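Local coordinates for protein HTH-type transcriptional regulator PrpR (Mycobacterium tuberculosis, PDB 6D2S) that regulates transcription of the enzymes that break down short-chain fatty acids through the glyoxylate and methylcitrate cycles, including propionate derived from cholesterol, at residues 79-87 against 250-258; 181-190 against 259-267. All coordinates share one frame; numbering follows the deposited sequence.

Overall arrangement
Residues 79-87, which leave strand 75-79 and enter helix 84-99, come first along the chain and belong to the IrrE N-terminal-like region. The chain then runs through the helical part of the fold to 181-190, the first strand of the C-terminal antiparallel sheet. After strands 194-198, 228-233 and 239-247 it makes the calcium-binding loop 250-258, which turns back to 79-87 and closes contact 1. It passes directly into 259-267, which pairs with 181-190 in contact 2. The two closures therefore cross. Contact 1 ties the C-terminal region to the IrrE-like region, contact 2 sets the sheet's first and last strands side by side, and Tyr254 and Leu255 pack on Phe185 and Arg187 between them.

Contact 1 of 2, residues 79-87 against 250-258. With CA (calcium ion), chain C.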
ATOM      1  N   ALA A  79       9.355   0.102 -15.904  1.00 14.21           N
ATOM      2  CA  ALA A  79       8.627  -0.578 -16.971  1.00 15.10           C
ATOM      3  C   ALA A  79       7.623   0.347 -17.650  1.00 14.96           C
ATOM      4  O   ALA A  79       6.814   1.001 -16.990  1.00 14.94           O
ATOM      5  CB  ALA A  79       7.893  -1.802 -16.413  1.00 17.92           C
ATOM      6  N   HIS A  80       7.648   0.348 -18.983  1.00 17.79           N
ATOM      7  CA  HIS A  80       6.786   1.229 -19.772  1.00 14.67           C
ATOM      8  C   HIS A  80       5.312   0.858 -19.657  1.00 19.82           C
ATOM      9  O   HIS A  80       4.447   1.718 -19.854  1.00 20.35           O
ATOM     10  CB  HIS A  80       7.219   1.183 -21.241  1.00 17.78           C
ATOM     11  CG  HIS A  80       6.758  -0.048 -21.957  1.00 27.35           C
ATOM     12  ND1 HIS A  80       7.187  -1.313 -21.617  1.00 27.00           N
ATOM     13  CD2 HIS A  80       5.867  -0.211 -22.966  1.00 27.35           C
ATOM     14  CE1 HIS A  80       6.595  -2.201 -22.397  1.00 25.70           C
ATOM     15  NE2 HIS A  80       5.791  -1.558 -23.225  1.00 30.47           N
ATOM     16  N   TRP A  81       4.997  -0.404 -19.368  1.00 17.26           N
ATOM     17  CA  TRP A  81       3.593  -0.787 -19.293  1.00 20.72           C
ATOM     18  C   TRP A  81       2.924  -0.354 -17.993  1.00 22.10           C
ATOM     19  O   TRP A  81       1.722  -0.590 -17.827  1.00 17.38           O
ATOM     20  CB  TRP A  81       3.437  -2.301 -19.487  1.00 25.19           C
ATOM     21  CG  TRP A  81       4.292  -3.155 -18.601  1.00 19.16           C
ATOM     22  CD1 TRP A  81       5.549  -3.612 -18.865  1.00 26.50           C
ATOM     23  CD2 TRP A  81       3.944  -3.668 -17.305  1.00 25.12           C
ATOM     24  NE1 TRP A  81       6.006  -4.377 -17.814  1.00 22.28           N
ATOM     25  CE2 TRP A  81       5.041  -4.423 -16.845  1.00 23.65           C
ATOM     26  CE3 TRP A  81       2.809  -3.561 -16.495  1.00 26.91           C
ATOM     27  CZ2 TRP A  81       5.037  -5.069 -15.606  1.00 25.81           C
ATOM     28  CZ3 TRP A  81       2.802  -4.207 -15.271  1.00 28.32           C
ATOM     29  CH2 TRP A  81       3.911  -4.950 -14.838  1.00 20.02           C
ATOM     30  N   LEU A  82       3.654   0.285 -17.081  1.00 15.02           N
ATOM     31  CA  LEU A  82       3.052   0.798 -15.858  1.00 15.64           C
ATOM     32  C   LEU A  82       2.375   2.141 -16.095  1.00 17.84           C
ATOM     33  O   LEU A  82       2.858   2.965 -16.876  1.00 17.03           O
ATOM     34  CB  LEU A  82       4.113   0.964 -14.768  1.00 16.64           C
ATOM     35  CG  LEU A  82       4.868  -0.287 -14.332  1.00 17.80           C
ATOM     36  CD1 LEU A  82       5.995   0.099 -13.378  1.00 17.17           C
ATOM     37  CD2 LEU A  82       3.923  -1.315 -13.676  1.00 19.58           C
ATOM     38  N   MET A  83       1.241   2.352 -15.418  0.58 18.20           N
ATOM     39  CA  MET A  83       0.598   3.656 -15.416  0.58 20.79           C
ATOM     40  C   MET A  83       1.400   4.633 -14.561  0.58 17.20           C
ATOM     41  O   MET A  83       2.255   4.222 -13.769  0.58 16.82           O
ATOM     42  CB  MET A  83      -0.832   3.551 -14.889  0.58 24.11           C
ATOM     43  CG  MET A  83      -1.770   2.775 -15.788  0.58 30.57           C
ATOM     44  SD  MET A  83      -1.953   3.564 -17.393  0.58 38.87           S
ATOM     45  CE  MET A  83      -2.655   5.144 -16.930  0.58 37.68           C
ATOM     46  N   PRO A  84       1.150   5.940 -14.711  1.00 19.70           N
ATOM     47  CA  PRO A  84       1.944   6.928 -13.955  1.00 20.11           C
ATOM     48  C   PRO A  84       2.023   6.659 -12.463  1.00 16.49           C
ATOM     49  O   PRO A  84       3.086   6.852 -11.855  1.00 14.90           O
ATOM     50  CB  PRO A  84       1.219   8.245 -14.260  1.00 21.08           C
ATOM     51  CG  PRO A  84       0.657   8.028 -15.641  1.00 25.05           C
ATOM     52  CD  PRO A  84       0.208   6.584 -15.647  1.00 20.06           C
ATOM     53  N   GLY A  85       0.932   6.200 -11.851  1.00 17.11           N
ATOM     54  CA  GLY A  85       0.971   5.941 -10.421  1.00 18.14           C
ATOM     55  C   GLY A  85       1.949   4.843 -10.059  1.00 14.25           C
ATOM     56  O   GLY A  85       2.679   4.948  -9.067  1.00 15.37           O
ATOM     57  N   GLN A  86       1.973   3.764 -10.849  1.00 13.54           N
ATOM     58  CA  GLN A  86       2.922   2.685 -10.574  1.00 16.45           C
ATOM     59  C   GLN A  86       4.342   3.060 -10.972  1.00 17.92           C
ATOM     60  O   GLN A  86       5.294   2.622 -10.319  1.00 13.71           O
ATOM     61  CB  GLN A  86       2.504   1.395 -11.284  1.00 17.75           C
ATOM     62  CG  GLN A  86       1.846   0.388 -10.342  1.00 23.91           C
ATOM     63  CD  GLN A  86       2.690   0.096  -9.094  1.00 24.03           C
ATOM     64  OE1 GLN A  86       3.725  -0.579  -9.160  1.00 22.83           O
ATOM     65  NE2 GLN A  86       2.246   0.612  -7.953  1.00 17.06           N
ATOM     66  N   ARG A  87       4.516   3.843 -12.039  1.00 16.98           N
ATOM     67  CA  ARG A  87       5.842   4.397 -12.307  1.00 16.13           C
ATOM     68  C   ARG A  87       6.354   5.162 -11.091  1.00 16.04           C
ATOM     69  O   ARG A  87       7.486   4.960 -10.641  1.00 13.34           O
ATOM     70  CB  ARG A  87       5.803   5.305 -13.537  1.00 17.98           C
ATOM     71  CG  ARG A  87       5.491   4.560 -14.829  1.00 15.35           C
ATOM     72  CD  ARG A  87       5.440   5.499 -16.032  1.00 15.05           C
ATOM     73  NE  ARG A  87       5.082   4.769 -17.249  1.00 20.41           N
ATOM     74  CZ  ARG A  87       5.196   5.260 -18.482  1.00 23.86           C
ATOM     75  NH1 ARG A  87       5.671   6.485 -18.668  1.00 18.44           N
ATOM     76  NH2 ARG A  87       4.851   4.521 -19.533  1.00 22.85           N
ATOM     77  N   ASP A 250      -3.131  -5.203 -14.730  1.00 48.74           N
ATOM     78  CA  ASP A 250      -2.797  -4.147 -15.676  1.00 49.34           C
ATOM     79  C   ASP A 250      -1.596  -3.351 -15.176  1.00 51.48           C
ATOM     80  O   ASP A 250      -0.732  -3.902 -14.485  1.00 51.68           O
ATOM     81  CB  ASP A 250      -4.011  -3.240 -15.895  1.00 47.06           C
ATOM     82  CG  ASP A 250      -4.444  -2.534 -14.628  1.00 46.47           C
ATOM     83  OD1 ASP A 250      -5.362  -1.689 -14.702  1.00 49.54           O
ATOM     84  OD2 ASP A 250      -3.852  -2.809 -13.558  1.00 40.30           O
ATOM     85  N   GLY A 251      -1.537  -2.060 -15.498  1.00 49.71           N
ATOM     86  CA  GLY A 251      -0.414  -1.220 -15.138  1.00 46.08           C
ATOM     87  C   GLY A 251      -0.570  -0.402 -13.871  1.00 39.82           C
ATOM     88  O   GLY A 251       0.287   0.444 -13.592  1.00 30.95           O
ATOM     89  N   LEU A 252      -1.621  -0.615 -13.088  1.00 29.81           N
ATOM     90  CA  LEU A 252      -1.843   0.159 -11.879  1.00 27.77           C
ATOM     91  C   LEU A 252      -1.953  -0.772 -10.675  1.00 27.17           C
ATOM     92  O   LEU A 252      -2.322  -1.939 -10.811  1.00 30.14           O
ATOM     93  CB  LEU A 252      -3.105   1.014 -12.008  1.00 33.40           C
ATOM     94  CG  LEU A 252      -3.182   2.324 -11.226  1.00 28.99           C
ATOM     95  CD1 LEU A 252      -1.973   3.209 -11.492  1.00 27.95           C
ATOM     96  CD2 LEU A 252      -4.472   3.058 -11.591  1.00 34.46           C
ATOM     97  N   GLY A 253      -1.630  -0.244  -9.495  1.00 25.41           N
ATOM     98  CA  GLY A 253      -1.607  -1.043  -8.286  1.00 24.68           C
ATOM     99  C   GLY A 253      -0.307  -1.807  -8.127  1.00 25.70           C
ATOM    100  O   GLY A 253       0.330  -2.171  -9.120  1.00 27.28           O
ATOM    101  N   TYR A 254       0.103  -2.064  -6.883  1.00 25.03           N
ATOM    102  CA  TYR A 254       1.394  -2.704  -6.661  1.00 26.96           C
ATOM    103  C   TYR A 254       1.354  -4.211  -6.859  1.00 31.02           C
ATOM    104  O   TYR A 254       2.419  -4.824  -6.961  1.00 28.83           O
ATOM    105  CB  TYR A 254       1.928  -2.387  -5.255  1.00 29.25           C
ATOM    106  CG  TYR A 254       1.070  -2.906  -4.113  1.00 25.74           C
ATOM    107  CD1 TYR A 254       1.163  -4.232  -3.690  1.00 28.68           C
ATOM    108  CD2 TYR A 254       0.184  -2.067  -3.446  1.00 22.72           C
ATOM    109  CE1 TYR A 254       0.377  -4.704  -2.645  1.00 28.57           C
ATOM    110  CE2 TYR A 254      -0.600  -2.534  -2.398  1.00 25.70           C
ATOM    111  CZ  TYR A 254      -0.500  -3.848  -2.004  1.00 26.79           C
ATOM    112  OH  TYR A 254      -1.280  -4.307  -0.959  1.00 24.75           O
ATOM    113  N   LEU A 255       0.175  -4.828  -6.915  1.00 27.25           N
ATOM    114  CA  LEU A 255       0.121  -6.275  -7.085  1.00 31.55           C
ATOM    115  C   LEU A 255       0.469  -6.652  -8.522  1.00 46.77           C
ATOM    116  O   LEU A 255      -0.023  -6.041  -9.476  1.00 45.38           O
ATOM    117  CB  LEU A 255      -1.256  -6.810  -6.695  1.00 31.08           C
ATOM    118  CG  LEU A 255      -1.516  -6.784  -5.181  1.00 29.33           C
ATOM    119  CD1 LEU A 255      -2.981  -7.053  -4.838  1.00 26.01           C
ATOM    120  CD2 LEU A 255      -0.608  -7.779  -4.455  1.00 31.43           C
ATOM    121  N   GLY A 256       1.335  -7.650  -8.673  1.00 55.60           N
ATOM    122  CA  GLY A 256       1.801  -8.063  -9.974  1.00 64.59           C
ATOM    123  C   GLY A 256       0.659  -8.447 -10.892  1.00 69.08           C
ATOM    124  O   GLY A 256      -0.352  -9.012 -10.463  1.00 68.18           O
ATOM    125  N   PRO A 257       0.794  -8.134 -12.182  1.00 69.85           N
ATOM    126  CA  PRO A 257      -0.221  -8.529 -13.162  1.00 69.01           C
ATOM    127  C   PRO A 257      -0.174  -9.998 -13.551  1.00 66.69           C
ATOM    128  O   PRO A 257      -0.904 -10.399 -14.461  1.00 67.32           O
ATOM    129  CB  PRO A 257       0.120  -7.637 -14.365  1.00 69.35           C
ATOM    130  CG  PRO A 257       1.597  -7.487 -14.282  1.00 70.03           C
ATOM    131  CD  PRO A 257       1.915  -7.411 -12.809  1.00 69.85           C
ATOM    132  N   HIS A 258       0.660 -10.802 -12.887  1.00 65.01           N
ATOM    133  CA  HIS A 258       0.803 -12.206 -13.251  1.00 70.21           C
ATOM    134  C   HIS A 258      -0.431 -13.032 -12.903  1.00 65.45           C
ATOM    135  O   HIS A 258      -0.609 -14.115 -13.468  1.00 65.69           O
ATOM    136  CB  HIS A 258       2.039 -12.801 -12.575  1.00 77.43           C
ATOM    137  CG  HIS A 258       2.001 -12.738 -11.079  1.00 81.43           C
ATOM    138  ND1 HIS A 258       2.002 -11.549 -10.382  1.00 79.42           N
ATOM    139  CD2 HIS A 258       1.964 -13.720 -10.145  1.00 82.64           C
ATOM    140  CE1 HIS A 258       1.965 -11.801  -9.085  1.00 78.79           C
ATOM    141  NE2 HIS A 258       1.943 -13.109  -8.915  1.00 80.45           N
TER
HETATM  142 CA    CA C 502      -4.033  -3.378 -11.189  1.00 24.17          CA
HETATM  143  O   HOH W   1      -5.045  -2.258  -9.277  1.00 27.81           O
HETATM  144  O   HOH W   2      -3.452  -4.761  -9.427  1.00 27.54           O
HETATM  145  O   HOH W   3      -2.013  -4.267 -12.566  1.00 39.69           O
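Gly251 fits closely against the turn that leads into helix 84-99. Its O accepts a hydrogen bond from Met83 N (2.8 Å, nearly straight at 165°), the donor standing above the carbonyl plane, while its CA lies 3.5 Å from Trp81 O in a CH...O contact. So close an approach leaves no room beside this CA, and glycine suits it. Gln86 fills the other half of the tight zone: CG lies 3.2 Å from Gly253 O, the bend at chi2 (-52°) carries the amide alongside the Gly253 backbone, and OE1 bonds to Gln90. Gly253 combines a phi of +83° with an extended psi, a conformation glycine adopts readily.

The outer side is made of fewer, mostly apolar touches. Met83 CB meets Leu252 CD1 at 3.6 Å, but SD and CE turn away, the chain being bent at chi2 and chi3. Trp81 has Asp250 O at its ring edge and CH2 3.5 Å from CG of the poorly ordered Pro257, the two side chains crossing at about a right angle. On the water side a calcium ion is bound by Asp250 OD2 (2.4 Å), Leu252 O, Ala248 O and three waters, which probably steadies the loop. Asp250 OD2 also accepts from Leu252 N in an Asx turn.

The loop joins strands 239-247 and 261-268, and rests on the start of helix 84-99, while Tyr254 reaches helix 163-170 and strand 183-189.

Contact 2 of 2, residues 181-190 against 259-267; sequences IPFIFVRTDK and KNFAVGLGC
The Phe183 ring lies between two aliphatic groups: Leu265 CD1 sits over the centre of one face, 4.1 Å from the ring centroid in a CH-pi contact, and Ile181 CG2 covers the rim of the opposite face. Gly266 meets the ring edge, while Cys267 SG makes an oblique sulfur-aromatic contact, 5.2 Å from the centroid. Phe185, its CG anti to the backbone N (chi1 173°), brings CE2 to 3.6 Å from Val263 CG1, the side chains crossing at a slant, and offers its edge to Leu265 CD2. Arg187 lies beside Phe261, pointing the same way. Its chain bends at chi3 (53°), and NH1 comes to 3.6 Å from Phe261 CE1 with guanidinium and ring planes 84° apart.

The side chains of Phe183, Phe185, Arg187, Phe261, Val263, Leu265 and Cys267 share one face of an antiparallel pair. Ile184-Gly266, Val186-Gly264 and Thr188-Ala262 are hydrogen-bonded pairs, whose small partners leave the other face to the branched residues. Lys259 NZ reaches Asp189 OD2 in a long, weak salt bridge (3.4 Å); Asn193 also bonds that oxygen. A water links Lys190 N to Asn260 O.

Both are interior strands of a five-stranded sheet, ordered 2-1-5-4-3 and consistent with the GAF-like fold of the ScfR C-terminal region's clan; 261-268 is the middle one. Helix 163-170 packs on the phenylalanine face through Cys167 and Leu170, and Trp242 of strand 239-247 touches Ile184 and Val186 on the other.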
ATOM      1  N   ILE A 181      -9.743   5.455  10.205  1.00 14.36           N
ATOM      2  CA  ILE A 181     -10.498   4.270  10.643  1.00 16.64           C
ATOM      3  C   ILE A 181      -9.549   3.085  10.762  1.00 15.45           C
ATOM      4  O   ILE A 181      -8.746   2.844   9.839  1.00 14.11           O
ATOM      5  CB  ILE A 181     -11.623   3.950   9.650  1.00 14.78           C
ATOM      6  CG1 ILE A 181     -12.668   5.064   9.649  1.00 19.65           C
ATOM      7  CG2 ILE A 181     -12.220   2.572   9.965  1.00 15.90           C
ATOM      8  CD1 ILE A 181     -13.701   4.945   8.505  1.00 17.70           C
ATOM      9  N   PRO A 182      -9.584   2.310  11.849  1.00 13.44           N
ATOM     10  CA  PRO A 182      -8.730   1.113  11.930  1.00 12.91           C
ATOM     11  C   PRO A 182      -9.296  -0.002  11.060  1.00 17.48           C
ATOM     12  O   PRO A 182     -10.432  -0.439  11.260  1.00 21.59           O
ATOM     13  CB  PRO A 182      -8.772   0.739  13.421  1.00 19.44           C
ATOM     14  CG  PRO A 182      -9.570   1.791  14.100  1.00 19.22           C
ATOM     15  CD  PRO A 182     -10.334   2.557  13.089  1.00 17.15           C
ATOM     16  N   PHE A 183      -8.511  -0.454  10.083  1.00 18.35           N
ATOM     17  CA  PHE A 183      -8.950  -1.481   9.145  1.00 18.31           C
ATOM     18  C   PHE A 183      -8.166  -2.774   9.331  1.00 22.70           C
ATOM     19  O   PHE A 183      -6.997  -2.760   9.722  1.00 22.31           O
ATOM     20  CB  PHE A 183      -8.772  -1.042   7.687  1.00 17.56           C
ATOM     21  CG  PHE A 183      -9.732   0.023   7.227  1.00 16.86           C
ATOM     22  CD1 PHE A 183     -11.072  -0.274   7.012  1.00 16.84           C
ATOM     23  CD2 PHE A 183      -9.273   1.313   6.957  1.00 16.39           C
ATOM     24  CE1 PHE A 183     -11.944   0.701   6.560  1.00 16.48           C
ATOM     25  CE2 PHE A 183     -10.136   2.294   6.497  1.00 17.78           C
ATOM     26  CZ  PHE A 183     -11.475   1.989   6.301  1.00 15.99           C
ATOM     27  N   ILE A 184      -8.834  -3.899   9.041  1.00 23.08           N
ATOM     28  CA  ILE A 184      -8.166  -5.149   8.692  1.00 21.31           C
ATOM     29  C   ILE A 184      -8.006  -5.176   7.181  1.00 20.14           C
ATOM     30  O   ILE A 184      -8.987  -5.006   6.447  1.00 22.00           O
ATOM     31  CB  ILE A 184      -8.981  -6.369   9.156  1.00 21.62           C
ATOM     32  CG1 ILE A 184      -9.180  -6.369  10.671  1.00 27.04           C
ATOM     33  CG2 ILE A 184      -8.331  -7.663   8.653  1.00 25.01           C
ATOM     34  CD1 ILE A 184     -10.248  -7.345  11.121  1.00 32.31           C
ATOM     35  N   PHE A 185      -6.781  -5.390   6.711  1.00 20.50           N
ATOM     36  CA  PHE A 185      -6.505  -5.489   5.281  1.00 20.40           C
ATOM     37  C   PHE A 185      -6.355  -6.959   4.899  1.00 24.31           C
ATOM     38  O   PHE A 185      -5.605  -7.697   5.544  1.00 24.96           O
ATOM     39  CB  PHE A 185      -5.244  -4.697   4.932  1.00 22.02           C
ATOM     40  CG  PHE A 185      -4.770  -4.868   3.515  1.00 27.45           C
ATOM     41  CD1 PHE A 185      -3.919  -5.913   3.171  1.00 29.61           C
ATOM     42  CD2 PHE A 185      -5.143  -3.970   2.533  1.00 24.94           C
ATOM     43  CE1 PHE A 185      -3.468  -6.064   1.867  1.00 34.44           C
ATOM     44  CE2 PHE A 185      -4.685  -4.107   1.226  1.00 29.33           C
ATOM     45  CZ  PHE A 185      -3.852  -5.156   0.892  1.00 35.12           C
ATOM     46  N   VAL A 186      -7.081  -7.389   3.868  1.00 22.67           N
ATOM     47  CA  VAL A 186      -7.043  -8.776   3.417  1.00 23.72           C
ATOM     48  C   VAL A 186      -6.819  -8.801   1.914  1.00 25.74           C
ATOM     49  O   VAL A 186      -7.531  -8.127   1.160  1.00 25.76           O
ATOM     50  CB  VAL A 186      -8.334  -9.541   3.774  1.00 25.45           C
ATOM     51  CG1 VAL A 186      -8.303 -10.945   3.153  1.00 31.16           C
ATOM     52  CG2 VAL A 186      -8.500  -9.633   5.276  1.00 29.99           C
ATOM     53  N   ARG A 187      -5.835  -9.576   1.483  1.00 25.40           N
ATOM     54  CA  ARG A 187      -5.594  -9.839   0.075  1.00 27.24           C
ATOM     55  C   ARG A 187      -5.572 -11.344  -0.143  1.00 33.40           C
ATOM     56  O   ARG A 187      -5.002 -12.086   0.662  1.00 33.50           O
ATOM     57  CB  ARG A 187      -4.275  -9.222  -0.389  1.00 28.59           C
ATOM     58  CG  ARG A 187      -3.974  -9.491  -1.848  1.00 39.70           C
ATOM     59  CD  ARG A 187      -2.656  -8.880  -2.265  1.00 47.11           C
ATOM     60  NE  ARG A 187      -1.557  -9.282  -1.394  1.00 53.05           N
ATOM     61  CZ  ARG A 187      -1.019 -10.498  -1.385  1.00 54.24           C
ATOM     62  NH1 ARG A 187      -1.492 -11.438  -2.192  1.00 56.61           N
ATOM     63  NH2 ARG A 187      -0.015 -10.775  -0.567  1.00 53.18           N
ATOM     64  N   THR A 188      -6.196 -11.793  -1.229  1.00 31.47           N
ATOM     65  CA  THR A 188      -6.246 -13.213  -1.540  1.00 34.25           C
ATOM     66  C   THR A 188      -6.176 -13.396  -3.047  1.00 34.95           C
ATOM     67  O   THR A 188      -6.606 -12.528  -3.810  1.00 31.14           O
ATOM     68  CB  THR A 188      -7.527 -13.865  -0.997  1.00 36.65           C
ATOM     69  OG1 THR A 188      -7.531 -15.261  -1.319  1.00 43.71           O
ATOM     70  CG2 THR A 188      -8.756 -13.220  -1.612  1.00 38.64           C
ATOM     71  N   ASP A 189      -5.637 -14.535  -3.469  1.00 38.74           N
ATOM     72  CA  ASP A 189      -5.721 -14.940  -4.860  1.00 42.57           C
ATOM     73  C   ASP A 189      -6.874 -15.928  -5.018  1.00 47.47           C
ATOM     74  O   ASP A 189      -7.570 -16.271  -4.057  1.00 46.92           O
ATOM     75  CB  ASP A 189      -4.386 -15.518  -5.344  1.00 46.14           C
ATOM     76  CG  ASP A 189      -3.982 -16.788  -4.610  1.00 51.07           C
ATOM     77  OD1 ASP A 189      -4.841 -17.416  -3.956  1.00 50.98           O
ATOM     78  OD2 ASP A 189      -2.790 -17.158  -4.691  1.00 51.93           O
ATOM     79  N   LYS A 190      -7.086 -16.388  -6.253  1.00 46.49           N
ATOM     80  CA  LYS A 190      -8.202 -17.289  -6.508  1.00 54.04           C
ATOM     81  C   LYS A 190      -8.069 -18.603  -5.749  1.00 59.56           C
ATOM     82  O   LYS A 190      -9.086 -19.250  -5.473  1.00 56.86           O
ATOM     83  CB  LYS A 190      -8.336 -17.552  -8.012  1.00 56.27           C
ATOM     84  CG  LYS A 190      -8.869 -16.354  -8.788  1.00 56.48           C
ATOM     85  CD  LYS A 190      -9.105 -16.661 -10.260  1.00 61.42           C
ATOM     86  CE  LYS A 190      -7.794 -16.833 -11.016  1.00 65.95           C
ATOM     87  NZ  LYS A 190      -7.948 -16.565 -12.476  1.00 66.32           N
ATOM     88  N   LYS A 259      -1.279 -12.561 -11.992  1.00 59.37           N
ATOM     89  CA  LYS A 259      -2.506 -13.283 -11.675  1.00 57.76           C
ATOM     90  C   LYS A 259      -3.486 -12.321 -11.021  1.00 49.72           C
ATOM     91  O   LYS A 259      -3.159 -11.168 -10.733  1.00 43.80           O
ATOM     92  CB  LYS A 259      -2.232 -14.502 -10.788  1.00 60.69           C
ATOM     93  CG  LYS A 259      -1.447 -14.223  -9.522  1.00 57.81           C
ATOM     94  CD  LYS A 259      -1.098 -15.531  -8.828  1.00 60.12           C
ATOM     95  CE  LYS A 259      -0.506 -15.304  -7.449  1.00 60.13           C
ATOM     96  NZ  LYS A 259      -0.145 -16.595  -6.804  1.00 63.51           N
ATOM     97  N   ASN A 260      -4.705 -12.808 -10.804  1.00 49.00           N
ATOM     98  CA  ASN A 260      -5.788 -11.969 -10.311  1.00 47.62           C
ATOM     99  C   ASN A 260      -5.912 -12.074  -8.798  1.00 39.68           C
ATOM    100  O   ASN A 260      -5.847 -13.166  -8.225  1.00 40.98           O
ATOM    101  CB  ASN A 260      -7.113 -12.348 -10.974  1.00 55.34           C
ATOM    102  CG  ASN A 260      -7.214 -11.839 -12.403  1.00 60.20           C
ATOM    103  OD1 ASN A 260      -7.183 -12.620 -13.352  1.00 66.16           O
ATOM    104  ND2 ASN A 260      -7.338 -10.525 -12.558  1.00 58.22           N
ATOM    105  N   PHE A 261      -6.084 -10.927  -8.155  1.00 34.68           N
ATOM    106  CA  PHE A 261      -6.235 -10.848  -6.713  1.00 30.84           C
ATOM    107  C   PHE A 261      -7.561 -10.190  -6.367  1.00 30.21           C
ATOM    108  O   PHE A 261      -8.145  -9.446  -7.162  1.00 31.63           O
ATOM    109  CB  PHE A 261      -5.087 -10.049  -6.068  1.00 29.27           C
ATOM    110  CG  PHE A 261      -3.721 -10.637  -6.311  1.00 34.72           C
ATOM    111  CD1 PHE A 261      -3.186 -11.571  -5.436  1.00 40.99           C
ATOM    112  CD2 PHE A 261      -2.973 -10.255  -7.413  1.00 34.16           C
ATOM    113  CE1 PHE A 261      -1.928 -12.113  -5.658  1.00 43.26           C
ATOM    114  CE2 PHE A 261      -1.714 -10.791  -7.639  1.00 38.42           C
ATOM    115  CZ  PHE A 261      -1.192 -11.722  -6.761  1.00 41.34           C
ATOM    116  N   ALA A 262      -8.029 -10.476  -5.160  1.00 29.87           N
ATOM    117  CA  ALA A 262      -9.084  -9.710  -4.522  1.00 27.34           C
ATOM    118  C   ALA A 262      -8.498  -9.076  -3.274  1.00 26.09           C
ATOM    119  O   ALA A 262      -7.701  -9.700  -2.568  1.00 26.41           O
ATOM    120  CB  ALA A 262     -10.287 -10.579  -4.162  1.00 30.85           C
ATOM    121  N   VAL A 263      -8.902  -7.842  -3.003  0.62 23.60           N
ATOM    122  CA  VAL A 263      -8.403  -7.092  -1.860  0.62 22.42           C
ATOM    123  C   VAL A 263      -9.589  -6.477  -1.136  0.62 21.33           C
ATOM    124  O   VAL A 263     -10.562  -6.053  -1.766  0.62 21.46           O
ATOM    125  CB  VAL A 263      -7.391  -6.017  -2.304  0.62 27.17           C
ATOM    126  CG1 VAL A 263      -7.179  -4.988  -1.208  0.62 27.26           C
ATOM    127  CG2 VAL A 263      -6.078  -6.683  -2.690  0.62 23.08           C
ATOM    128  N   GLY A 264      -9.521  -6.451   0.188  1.00 20.89           N
ATOM    129  CA  GLY A 264     -10.626  -5.936   0.968  1.00 21.54           C
ATOM    130  C   GLY A 264     -10.157  -5.258   2.233  1.00 21.98           C
ATOM    131  O   GLY A 264      -9.036  -5.472   2.709  1.00 20.21           O
ATOM    132  N   LEU A 265     -11.044  -4.426   2.765  1.00 18.66           N
ATOM    133  CA  LEU A 265     -10.878  -3.771   4.050  1.00 18.20           C
ATOM    134  C   LEU A 265     -12.086  -4.081   4.914  1.00 21.12           C
ATOM    135  O   LEU A 265     -13.224  -4.041   4.435  1.00 20.80           O
ATOM    136  CB  LEU A 265     -10.755  -2.251   3.900  1.00 17.29           C
ATOM    137  CG  LEU A 265      -9.511  -1.736   3.190  1.00 17.12           C
ATOM    138  CD1 LEU A 265      -9.651  -0.233   2.983  1.00 16.42           C
ATOM    139  CD2 LEU A 265      -8.278  -2.066   4.029  1.00 17.49           C
ATOM    140  N   GLY A 266     -11.841  -4.349   6.182  1.00 21.87           N
ATOM    141  CA  GLY A 266     -12.916  -4.500   7.149  1.00 21.94           C
ATOM    142  C   GLY A 266     -12.675  -3.607   8.345  1.00 22.78           C
ATOM    143  O   GLY A 266     -11.553  -3.502   8.840  1.00 19.08           O
ATOM    144  N   CYS A 267     -13.737  -2.948   8.800  1.00 18.80           N
ATOM    145  CA  CYS A 267     -13.650  -2.124   9.999  1.00 22.07           C
ATOM    146  C   CYS A 267     -14.798  -2.465  10.933  1.00 25.31           C
ATOM    147  O   CYS A 267     -15.839  -2.976  10.512  1.00 28.29           O
ATOM    148  CB  CYS A 267     -13.669  -0.617   9.686  1.00 22.61           C
ATOM    149  SG  CYS A 267     -15.202   0.038   8.969  1.00 23.13           S
TER
HETATM  150  O   HOH W   4      -5.300 -15.607  -8.585  1.00 48.32           O